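Local coordinates for DUF2787 domain-containing protein (Vibrio cholerae, PDB 2V1L) that is of unknown function but shares structural homology with human p32 and is encoded on a Vibrio cholerae pathogenicity island, at residues K7-P12 against W72-I77; V60-S65 against S128-Y133; L94-Q99 against R120-L125. All blocks are in the same frame, centred on the assembly; numbering follows the deposited sequence.

Contact 1: K7-P12 against W72-I77; sequences KPTHLP and WCIEYI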
loop_
_atom_site.group_PDB
_atom_site.type_symbol
_atom_site.label_atom_id
_atom_site.label_comp_id
_atom_site.label_asym_id
_atom_site.label_seq_id
_atom_site.Cartn_x
_atom_site.Cartn_y
_atom_site.Cartn_z
ATOM N N LYS A 7 -11.614 -2.055 9.318
ATOM C CA LYS A 7 -11.500 -3.373 9.948
ATOM C C LYS A 7 -11.952 -4.543 9.073
ATOM O O LYS A 7 -12.793 -4.373 8.174
ATOM C CB LYS A 7 -12.298 -3.436 11.266
ATOM C CG LYS A 7 -11.585 -2.894 12.502
ATOM C CD LYS A 7 -12.472 -2.989 13.741
ATOM C CE LYS A 7 -12.346 -1.728 14.588
ATOM N NZ LYS A 7 -12.786 -1.949 15.993
ATOM N N PRO A 8 -11.362 -5.733 9.318
ATOM C CA PRO A 8 -9.980 -6.054 9.673
ATOM C C PRO A 8 -9.356 -6.955 8.581
ATOM O O PRO A 8 -10.048 -7.327 7.627
ATOM C CB PRO A 8 -10.160 -6.836 10.974
ATOM C CG PRO A 8 -11.589 -7.489 10.827
ATOM C CD PRO A 8 -12.218 -6.909 9.558
ATOM N N THR A 9 -8.068 -7.281 8.701
ATOM C CA THR A 9 -7.393 -8.176 7.747
ATOM C C THR A 9 -6.460 -9.126 8.495
ATOM O O THR A 9 -6.251 -8.975 9.706
ATOM C CB THR A 9 -6.582 -7.414 6.654
ATOM O OG1 THR A 9 -5.307 -7.012 7.171
ATOM C CG2 THR A 9 -7.326 -6.195 6.138
ATOM N N HIS A 10 -5.891 -10.085 7.762
ATOM C CA HIS A 10 -5.031 -11.133 8.333
ATOM C C HIS A 10 -3.560 -10.730 8.410
ATOM O O HIS A 10 -2.707 -11.532 8.796
ATOM C CB HIS A 10 -5.190 -12.447 7.545
ATOM C CG HIS A 10 -6.563 -13.048 7.645
ATOM N ND1 HIS A 10 -6.822 -14.200 8.358
ATOM C CD2 HIS A 10 -7.756 -12.637 7.149
ATOM C CE1 HIS A 10 -8.111 -14.482 8.283
ATOM N NE2 HIS A 10 -8.701 -13.546 7.562
ATOM N N LEU A 11 -3.272 -9.487 8.035
ATOM C CA LEU A 11 -1.938 -8.909 8.186
ATOM C C LEU A 11 -1.960 -7.844 9.288
ATOM O O LEU A 11 -2.964 -7.160 9.457
ATOM C CB LEU A 11 -1.457 -8.328 6.852
ATOM C CG LEU A 11 -1.030 -9.372 5.811
ATOM C CD1 LEU A 11 -0.591 -8.698 4.542
ATOM C CD2 LEU A 11 0.060 -10.301 6.348
ATOM N N PRO A 12 -0.855 -7.698 10.043
ATOM C CA PRO A 12 -0.865 -6.770 11.167
ATOM C C PRO A 12 -0.750 -5.297 10.743
ATOM O O PRO A 12 0.274 -4.646 11.017
ATOM C CB PRO A 12 0.349 -7.214 11.976
ATOM C CG PRO A 12 1.282 -7.748 10.980
ATOM C CD PRO A 12 0.453 -8.364 9.899
ATOM N N TRP A 72 -14.716 1.448 6.437
ATOM C CA TRP A 72 -13.913 1.253 5.219
ATOM C C TRP A 72 -13.117 -0.049 5.214
ATOM O O TRP A 72 -12.735 -0.562 6.264
ATOM C CB TRP A 72 -12.967 2.429 4.999
ATOM C CG TRP A 72 -13.656 3.709 4.602
ATOM C CD1 TRP A 72 -14.275 4.595 5.437
ATOM C CD2 TRP A 72 -13.783 4.253 3.276
ATOM N NE1 TRP A 72 -14.784 5.652 4.719
ATOM C CE2 TRP A 72 -14.499 5.468 3.391
ATOM C CE3 TRP A 72 -13.367 3.832 2.002
ATOM C CZ2 TRP A 72 -14.808 6.271 2.281
ATOM C CZ3 TRP A 72 -13.676 4.636 0.890
ATOM C CH2 TRP A 72 -14.387 5.840 1.043
ATOM N N CYS A 73 -12.879 -0.580 4.018
ATOM C CA CYS A 73 -12.128 -1.825 3.854
ATOM C C CYS A 73 -10.920 -1.589 2.956
ATOM O O CYS A 73 -11.048 -0.977 1.899
ATOM C CB CYS A 73 -13.025 -2.888 3.231
ATOM S SG CYS A 73 -14.630 -3.045 4.081
ATOM N N ILE A 74 -9.751 -2.055 3.386
ATOM C CA ILE A 74 -8.554 -1.979 2.542
ATOM C C ILE A 74 -8.590 -3.122 1.532
ATOM O O ILE A 74 -8.624 -4.290 1.908
ATOM C CB ILE A 74 -7.237 -1.978 3.362
ATOM C CG1 ILE A 74 -6.022 -1.808 2.452
ATOM C CG2 ILE A 74 -7.075 -3.263 4.148
ATOM C CD1 ILE A 74 -4.881 -1.200 3.163
ATOM N N GLU A 75 -8.617 -2.757 0.251
ATOM C CA GLU A 75 -8.756 -3.729 -0.846
ATOM C C GLU A 75 -7.430 -4.367 -1.236
ATOM O O GLU A 75 -7.296 -5.579 -1.249
ATOM C CB GLU A 75 -9.378 -3.055 -2.066
ATOM C CG GLU A 75 -10.688 -2.368 -1.760
ATOM C CD GLU A 75 -11.845 -3.333 -1.660
ATOM O OE1 GLU A 75 -11.823 -4.232 -0.785
ATOM O OE2 GLU A 75 -12.786 -3.174 -2.471
ATOM N N TYR A 76 -6.459 -3.534 -1.577
ATOM C CA TYR A 76 -5.129 -4.004 -1.838
ATOM C C TYR A 76 -4.109 -2.904 -1.593
ATOM O O TYR A 76 -4.453 -1.726 -1.575
ATOM C CB TYR A 76 -5.020 -4.504 -3.291
ATOM C CG TYR A 76 -5.317 -3.450 -4.339
ATOM C CD1 TYR A 76 -6.550 -3.429 -4.992
ATOM C CD2 TYR A 76 -4.368 -2.488 -4.684
ATOM C CE1 TYR A 76 -6.842 -2.476 -5.963
ATOM C CE2 TYR A 76 -4.641 -1.523 -5.670
ATOM C CZ TYR A 76 -5.889 -1.531 -6.300
ATOM O OH TYR A 76 -6.187 -0.584 -7.249
ATOM N N ILE A 77 -2.853 -3.301 -1.439
ATOM C CA ILE A 77 -1.736 -2.359 -1.393
ATOM C C ILE A 77 -0.707 -2.834 -2.401
ATOM O O ILE A 77 -0.286 -3.979 -2.324
ATOM C CB ILE A 77 -1.074 -2.317 0.029
ATOM C CG1 ILE A 77 -2.085 -1.884 1.081
ATOM C CG2 ILE A 77 0.144 -1.370 0.039
ATOM C CD1 ILE A 77 -1.560 -1.996 2.524
#

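Contact 2: V60-S65 against S128-Y133; sequences VEIALS and SNFLAY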
loop_
_atom_site.group_PDB
_atom_site.type_symbol
_atom_site.label_atom_id
_atom_site.label_comp_id
_atom_site.label_asym_id
_atom_site.label_seq_id
_atom_site.Cartn_x
_atom_site.Cartn_y
_atom_site.Cartn_z
ATOM N N VAL A 60 3.304 3.927 -4.750
ATOM C CA VAL A 60 2.453 3.022 -4.028
ATOM C C VAL A 60 1.020 3.374 -4.365
ATOM O O VAL A 60 0.672 4.547 -4.439
ATOM C CB VAL A 60 2.676 3.123 -2.504
ATOM C CG1 VAL A 60 1.626 2.414 -1.773
ATOM C CG2 VAL A 60 4.084 2.603 -2.096
ATOM N N GLU A 61 0.200 2.340 -4.562
ATOM C CA GLU A 61 -1.250 2.455 -4.718
ATOM C C GLU A 61 -1.991 1.668 -3.647
ATOM O O GLU A 61 -1.670 0.506 -3.376
ATOM C CB GLU A 61 -1.677 1.971 -6.121
ATOM C CG GLU A 61 -3.164 2.131 -6.395
ATOM C CD GLU A 61 -3.561 1.772 -7.821
ATOM O OE1 GLU A 61 -3.000 2.359 -8.771
ATOM O OE2 GLU A 61 -4.467 0.911 -7.983
ATOM N N ILE A 62 -2.985 2.303 -3.034
ATOM C CA ILE A 62 -3.819 1.659 -2.046
ATOM C C ILE A 62 -5.294 1.839 -2.417
ATOM O O ILE A 62 -5.709 2.941 -2.755
ATOM C CB ILE A 62 -3.563 2.211 -0.611
ATOM C CG1 ILE A 62 -2.094 2.014 -0.214
ATOM C CG2 ILE A 62 -4.522 1.522 0.387
ATOM C CD1 ILE A 62 -1.533 3.025 0.812
ATOM N N ALA A 63 -6.077 0.759 -2.335
ATOM C CA ALA A 63 -7.504 0.807 -2.663
ATOM C C ALA A 63 -8.418 0.469 -1.516
ATOM O O ALA A 63 -8.251 -0.535 -0.808
ATOM C CB ALA A 63 -7.829 -0.086 -3.855
ATOM N N LEU A 64 -9.431 1.307 -1.372
ATOM C CA LEU A 64 -10.382 1.183 -0.285
ATOM C C LEU A 64 -11.784 1.296 -0.856
ATOM O O LEU A 64 -12.023 2.060 -1.791
ATOM C CB LEU A 64 -10.158 2.316 0.736
ATOM C CG LEU A 64 -8.752 2.643 1.256
ATOM C CD1 LEU A 64 -8.738 4.017 1.892
ATOM C CD2 LEU A 64 -8.302 1.623 2.262
ATOM N N SER A 65 -12.710 0.543 -0.285
ATOM C CA SER A 65 -14.119 0.707 -0.600
ATOM C C SER A 65 -14.898 0.900 0.694
ATOM O O SER A 65 -14.504 0.383 1.745
ATOM C CB SER A 65 -14.640 -0.505 -1.354
ATOM O OG SER A 65 -14.722 -1.614 -0.481
ATOM N N SER A 128 6.560 -0.417 7.826
ATOM C CA SER A 128 7.535 0.389 8.599
ATOM C C SER A 128 8.356 1.337 7.679
ATOM O O SER A 128 8.547 2.536 7.950
ATOM C CB SER A 128 8.449 -0.599 9.379
ATOM O OG SER A 128 9.686 0.001 9.753
ATOM N N ASN A 129 8.797 0.805 6.550
ATOM C CA ASN A 129 9.451 1.610 5.514
ATOM C C ASN A 129 8.513 2.692 4.961
ATOM O O ASN A 129 8.826 3.882 4.977
ATOM C CB ASN A 129 9.937 0.688 4.385
ATOM C CG ASN A 129 11.184 -0.115 4.758
ATOM O OD1 ASN A 129 11.626 -0.979 3.992
ATOM N ND2 ASN A 129 11.761 0.172 5.918
ATOM N N PHE A 130 7.358 2.283 4.463
ATOM C CA PHE A 130 6.384 3.221 3.873
ATOM C C PHE A 130 6.001 4.356 4.824
ATOM O O PHE A 130 5.972 5.517 4.431
ATOM C CB PHE A 130 5.137 2.472 3.421
ATOM C CG PHE A 130 4.052 3.361 2.858
ATOM C CD1 PHE A 130 4.200 3.962 1.614
ATOM C CD2 PHE A 130 2.860 3.538 3.556
ATOM C CE1 PHE A 130 3.168 4.780 1.081
ATOM C CE2 PHE A 130 1.818 4.335 3.023
ATOM C CZ PHE A 130 1.979 4.949 1.784
ATOM N N LEU A 131 5.709 4.014 6.069
ATOM C CA LEU A 131 5.417 5.033 7.097
ATOM C C LEU A 131 6.574 6.009 7.367
ATOM O O LEU A 131 6.334 7.210 7.513
ATOM C CB LEU A 131 4.895 4.402 8.413
ATOM C CG LEU A 131 3.507 3.761 8.260
ATOM C CD1 LEU A 131 3.086 3.009 9.518
ATOM C CD2 LEU A 131 2.429 4.803 7.829
ATOM N N ALA A 132 7.811 5.511 7.372
ATOM C CA ALA A 132 8.981 6.399 7.417
ATOM C C ALA A 132 9.041 7.377 6.236
ATOM O O ALA A 132 9.322 8.575 6.419
ATOM C CB ALA A 132 10.278 5.617 7.543
ATOM N N TYR A 133 8.786 6.866 5.039
ATOM C CA TYR A 133 8.817 7.653 3.798
ATOM C C TYR A 133 7.775 8.753 3.829
ATOM O O TYR A 133 8.075 9.892 3.537
ATOM C CB TYR A 133 8.492 6.767 2.579
ATOM C CG TYR A 133 9.452 5.620 2.350
ATOM C CD1 TYR A 133 10.714 5.614 2.923
ATOM C CD2 TYR A 133 9.071 4.511 1.548
ATOM C CE1 TYR A 133 11.599 4.556 2.714
ATOM C CE2 TYR A 133 9.949 3.448 1.328
ATOM C CZ TYR A 133 11.193 3.480 1.912
ATOM O OH TYR A 133 12.044 2.429 1.717
#

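Contact 3: L94-Q99 against R120-L125; sequences LDFDFQ and RELYQL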
loop_
_atom_site.group_PDB
_atom_site.type_symbol
_atom_site.label_atom_id
_atom_site.label_comp_id
_atom_site.label_asym_id
_atom_site.label_seq_id
_atom_site.Cartn_x
_atom_site.Cartn_y
_atom_site.Cartn_z
ATOM N N LEU A 94 5.720 -5.398 -4.880
ATOM C CA LEU A 94 5.084 -6.057 -3.760
ATOM C C LEU A 94 3.607 -5.754 -3.905
ATOM O O LEU A 94 3.238 -4.627 -4.235
ATOM C CB LEU A 94 5.523 -5.434 -2.442
ATOM C CG LEU A 94 6.923 -5.693 -1.877
ATOM C CD1 LEU A 94 7.777 -4.482 -2.025
ATOM C CD2 LEU A 94 6.760 -5.993 -0.371
ATOM N N ASP A 95 2.778 -6.729 -3.624
ATOM C CA ASP A 95 1.324 -6.546 -3.721
ATOM C C ASP A 95 0.681 -7.301 -2.560
ATOM O O ASP A 95 1.024 -8.457 -2.311
ATOM C CB ASP A 95 0.805 -7.072 -5.068
ATOM C CG ASP A 95 -0.681 -6.810 -5.266
ATOM O OD1 ASP A 95 -1.105 -5.630 -5.339
ATOM O OD2 ASP A 95 -1.425 -7.796 -5.346
ATOM N N PHE A 96 -0.204 -6.640 -1.821
ATOM C CA PHE A 96 -0.947 -7.305 -0.759
ATOM C C PHE A 96 -2.398 -7.187 -1.154
ATOM O O PHE A 96 -2.932 -6.112 -1.147
ATOM C CB PHE A 96 -0.685 -6.653 0.616
ATOM C CG PHE A 96 0.773 -6.651 1.009
ATOM C CD1 PHE A 96 1.369 -7.807 1.520
ATOM C CD2 PHE A 96 1.560 -5.507 0.822
ATOM C CE1 PHE A 96 2.757 -7.813 1.861
ATOM C CE2 PHE A 96 2.930 -5.496 1.174
ATOM C CZ PHE A 96 3.521 -6.662 1.673
ATOM N N ASP A 97 -3.017 -8.290 -1.547
ATOM C CA ASP A 97 -4.374 -8.224 -2.100
ATOM C C ASP A 97 -5.357 -8.783 -1.066
ATOM O O ASP A 97 -5.442 -9.990 -0.861
ATOM C CB ASP A 97 -4.441 -8.990 -3.436
ATOM C CG ASP A 97 -5.772 -8.781 -4.179
ATOM O OD1 ASP A 97 -6.831 -8.628 -3.532
ATOM O OD2 ASP A 97 -5.756 -8.775 -5.424
ATOM N N PHE A 98 -6.068 -7.890 -0.380
ATOM C CA PHE A 98 -6.911 -8.316 0.740
ATOM C C PHE A 98 -8.257 -8.909 0.254
ATOM O O PHE A 98 -8.740 -9.878 0.828
ATOM C CB PHE A 98 -7.064 -7.174 1.782
ATOM C CG PHE A 98 -5.737 -6.701 2.344
ATOM C CD1 PHE A 98 -5.029 -7.487 3.232
ATOM C CD2 PHE A 98 -5.181 -5.503 1.934
ATOM C CE1 PHE A 98 -3.803 -7.081 3.721
ATOM C CE2 PHE A 98 -3.960 -5.085 2.419
ATOM C CZ PHE A 98 -3.267 -5.876 3.311
ATOM N N GLN A 99 -8.823 -8.332 -0.804
ATOM C CA GLN A 99 -9.991 -8.883 -1.504
ATOM C C GLN A 99 -9.831 -10.375 -1.777
ATOM O O GLN A 99 -10.746 -11.168 -1.558
ATOM C CB GLN A 99 -10.179 -8.182 -2.855
ATOM C CG GLN A 99 -10.710 -6.773 -2.805
ATOM C CD GLN A 99 -10.758 -6.068 -4.186
ATOM O OE1 GLN A 99 -9.834 -6.178 -5.015
ATOM N NE2 GLN A 99 -11.833 -5.327 -4.419
ATOM N N ARG A 120 3.628 -12.067 6.736
ATOM C CA ARG A 120 3.557 -11.224 7.921
ATOM C C ARG A 120 4.813 -10.349 8.039
ATOM O O ARG A 120 4.695 -9.133 8.165
ATOM C CB ARG A 120 3.338 -12.086 9.177
ATOM C CG ARG A 120 3.094 -11.294 10.436
ATOM C CD ARG A 120 2.992 -12.200 11.653
ATOM N NE ARG A 120 2.460 -11.457 12.796
ATOM C CZ ARG A 120 3.202 -10.917 13.750
ATOM N NH1 ARG A 120 4.523 -11.049 13.724
ATOM N NH2 ARG A 120 2.621 -10.250 14.736
ATOM N N GLU A 121 5.989 -10.972 7.953
ATOM C CA GLU A 121 7.279 -10.291 8.088
ATOM C C GLU A 121 7.519 -9.319 6.930
ATOM O O GLU A 121 7.949 -8.177 7.131
ATOM C CB GLU A 121 8.412 -11.315 8.168
ATOM C CG GLU A 121 9.845 -10.702 8.232
ATOM C CD GLU A 121 10.213 -10.104 9.615
ATOM O OE1 GLU A 121 9.592 -10.508 10.635
ATOM O OE2 GLU A 121 11.117 -9.225 9.674
ATOM N N LEU A 122 7.194 -9.771 5.717
ATOM C CA LEU A 122 7.286 -8.931 4.548
ATOM C C LEU A 122 6.391 -7.685 4.722
ATOM O O LEU A 122 6.810 -6.569 4.445
ATOM C CB LEU A 122 6.851 -9.761 3.351
ATOM C CG LEU A 122 7.059 -9.389 1.917
ATOM C CD1 LEU A 122 8.545 -9.354 1.571
ATOM C CD2 LEU A 122 6.314 -10.449 1.086
ATOM N N TYR A 123 5.154 -7.877 5.163
ATOM C CA TYR A 123 4.233 -6.749 5.327
ATOM C C TYR A 123 4.717 -5.743 6.411
ATOM O O TYR A 123 4.662 -4.516 6.238
ATOM C CB TYR A 123 2.815 -7.212 5.666
ATOM C CG TYR A 123 1.951 -5.990 5.855
ATOM C CD1 TYR A 123 1.426 -5.330 4.760
ATOM C CD2 TYR A 123 1.773 -5.416 7.125
ATOM C CE1 TYR A 123 0.699 -4.145 4.921
ATOM C CE2 TYR A 123 1.023 -4.255 7.278
ATOM C CZ TYR A 123 0.522 -3.636 6.175
ATOM O OH TYR A 123 -0.195 -2.470 6.296
ATOM N N GLN A 124 5.202 -6.272 7.525
ATOM C CA GLN A 124 5.647 -5.426 8.625
ATOM C C GLN A 124 6.832 -4.567 8.230
ATOM O O GLN A 124 6.903 -3.419 8.623
ATOM C CB GLN A 124 6.051 -6.294 9.823
ATOM C CG GLN A 124 4.844 -6.890 10.543
ATOM C CD GLN A 124 5.305 -7.729 11.700
ATOM O OE1 GLN A 124 6.346 -8.399 11.618
ATOM N NE2 GLN A 124 4.568 -7.665 12.804
ATOM N N LEU A 125 7.763 -5.154 7.504
ATOM C CA LEU A 125 8.891 -4.422 6.973
ATOM C C LEU A 125 8.477 -3.411 5.943
ATOM O O LEU A 125 8.902 -2.284 6.022
ATOM C CB LEU A 125 9.957 -5.359 6.391
ATOM C CG LEU A 125 10.710 -6.190 7.421
ATOM C CD1 LEU A 125 11.247 -7.476 6.749
ATOM C CD2 LEU A 125 11.860 -5.420 8.045
#

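Contact 1: K7-P12 against W72-I77
Lys7 and Thr9 lay an irregular N-terminal segment against strand 72-82 in a small, partly buried loop-on-strand contact, which touches Trp72 and Ile74. It illustrates how a chain without regular structure can be seated on a sheet by two points of touch. The first is polar: the backbone N of Lys7 lies 3.6 Å from the O of Trp72, while Trp72 is backbone hydrogen-bonded to Leu5, two residues earlier in the loop. The second is apolar, methyl against methyl, with Thr9 CG2 3.6 Å from Ile74 CG2. The two side chains cross at about a right angle, so they meet at one point and not along their lengths.

Thr9 divides its branches by role. With chi1 at 81°, OG1 sits between the backbone N and the carbonyl carbon and gives a weak hydrogen bond to Leu11 O within the loop (3.3 Å from Thr9 OG1), which leaves CG2 for the strand. In Ile74, CG1 runs anti to the backbone N (chi1 -176°) and CG2 stands between the backbone N and the carbonyl carbon; it is this methyl that meets Thr9. Between the two points the chain passes through the cis peptide bond before Pro8, whose CB points away from the strand.

The strand itself is irregular here. Glu75 and Tyr76 both face Ala63 of strand 60-66 in a classic beta bulge, and the psi of -56° at Glu75 reflects the kink. Ile74 and Ile77, flanking the bulge, both reach Phe17 of helix 15-29. The loop reaches the sheet just before the chain enters helix 15-29; beyond the contact its Leu11 packs on Tyr123 of helix 117-135, and strand 72-82 runs between strands 60-66 and 95-97.

Contact 2: V60-S65 against S128-Y133
Phe130 is the one side chain that helix 117-135 sends from residues 128-133 to strand 60-66, where Val60 and Ile62 receive it. The packed part of this contact is completely apolar and lies close to the centre of the chain. Val60 does most of the touching: its CB, CG1 and CG2 all come within about 4 Å of the ring, CG2 being 4.0 Å from Phe130 CD1. Ile62 uses only the end of its longer branch, CD1, which stands 4.1 Å from Phe130 CZ. Both methyl groups approach the ring obliquely. With CG anti to the backbone N (chi1 177°), the Phe130 ring extends from the helix toward the strand. It spans a gap of 8.8 Å between Val60 CA and Phe130 CA, the nearest CA pair of the two segments.

Between these two segments, helix-on-sheet packing therefore rests on one large residue set against strand residues two positions apart. The sheet belongs to a p32-like fold, and helix 15-29 adds to the packing, its Phe17 and Leu20 touching Phe130. Phe45 of strand 41-46 meets the same ring edge-to-face, and Trp126, one turn earlier in the helix, meets it with nearly parallel planes.

Away from this seat the contact quickly becomes loose. Ser128, Asn129 and Ala132 occupy the solvent side of the helix and take no part. On the strand, Glu61 points to the other face of the sheet, where its OE1 has a weak bond from Asn44 ND2.

Contact 3: L94-Q99 against R120-L125
Leu94 and Phe96 meet Leu122 and Tyr123 where helix 117-135 crosses the sheet of this p32-like fold, and a T-shaped aromatic pair sets the shape of the contact. The flat face of Phe96 is the receiving surface. Tyr123 presents an edge to it, with ring planes at 83° and centroids of the Phe96 and Tyr123 rings 5.1 Å apart. The far end of Phe96 fills the hollow beside the helix backbone: its CZ lies 3.7 Å from Tyr123 CA, and its CE1 is 3.9 Å from Tyr123 CB. Having CG anti to the backbone N (chi1 178°) carries the edge of the Tyr123 ring over the Phe96 face.

Leu122 is the second bump. Its CG packs 4.1 Å from Leu94 CD2 and, more distantly, against the tip of Phe96, so it rests in the notch where Leu94 and Phe96 stand side by side, touching both from the helix side; Phe103 and Thr105 of strand 102-105 also touch it. The polar end of Tyr123 is held separately, OH being hydrogen-bonded to Glu127 OE1. Of the tyrosine ring it is CD1 that sits over the centre of the Phe96 ring, 3.7 Å above its plane.

From the N terminus, the loop at 7-12 opens contact 1, and strand 60-66 opens contact 2 before strand 72-82 closes contact 1; these two therefore cross along the chain, and their strands are neighbours in the sheet. Contact 3 starts only afterwards, at 94-99, and closes at 120-125. Contact 2 closes last, at 128-133, and so encloses the whole of contact 3. Contacts 2 and 3 share helix 117-135 and fasten successive parts of it to the sheet. Strand 72-82, part of contact 1, lies between the strands used by contacts 2 and 3 and is hydrogen-bonded to both through its backbone.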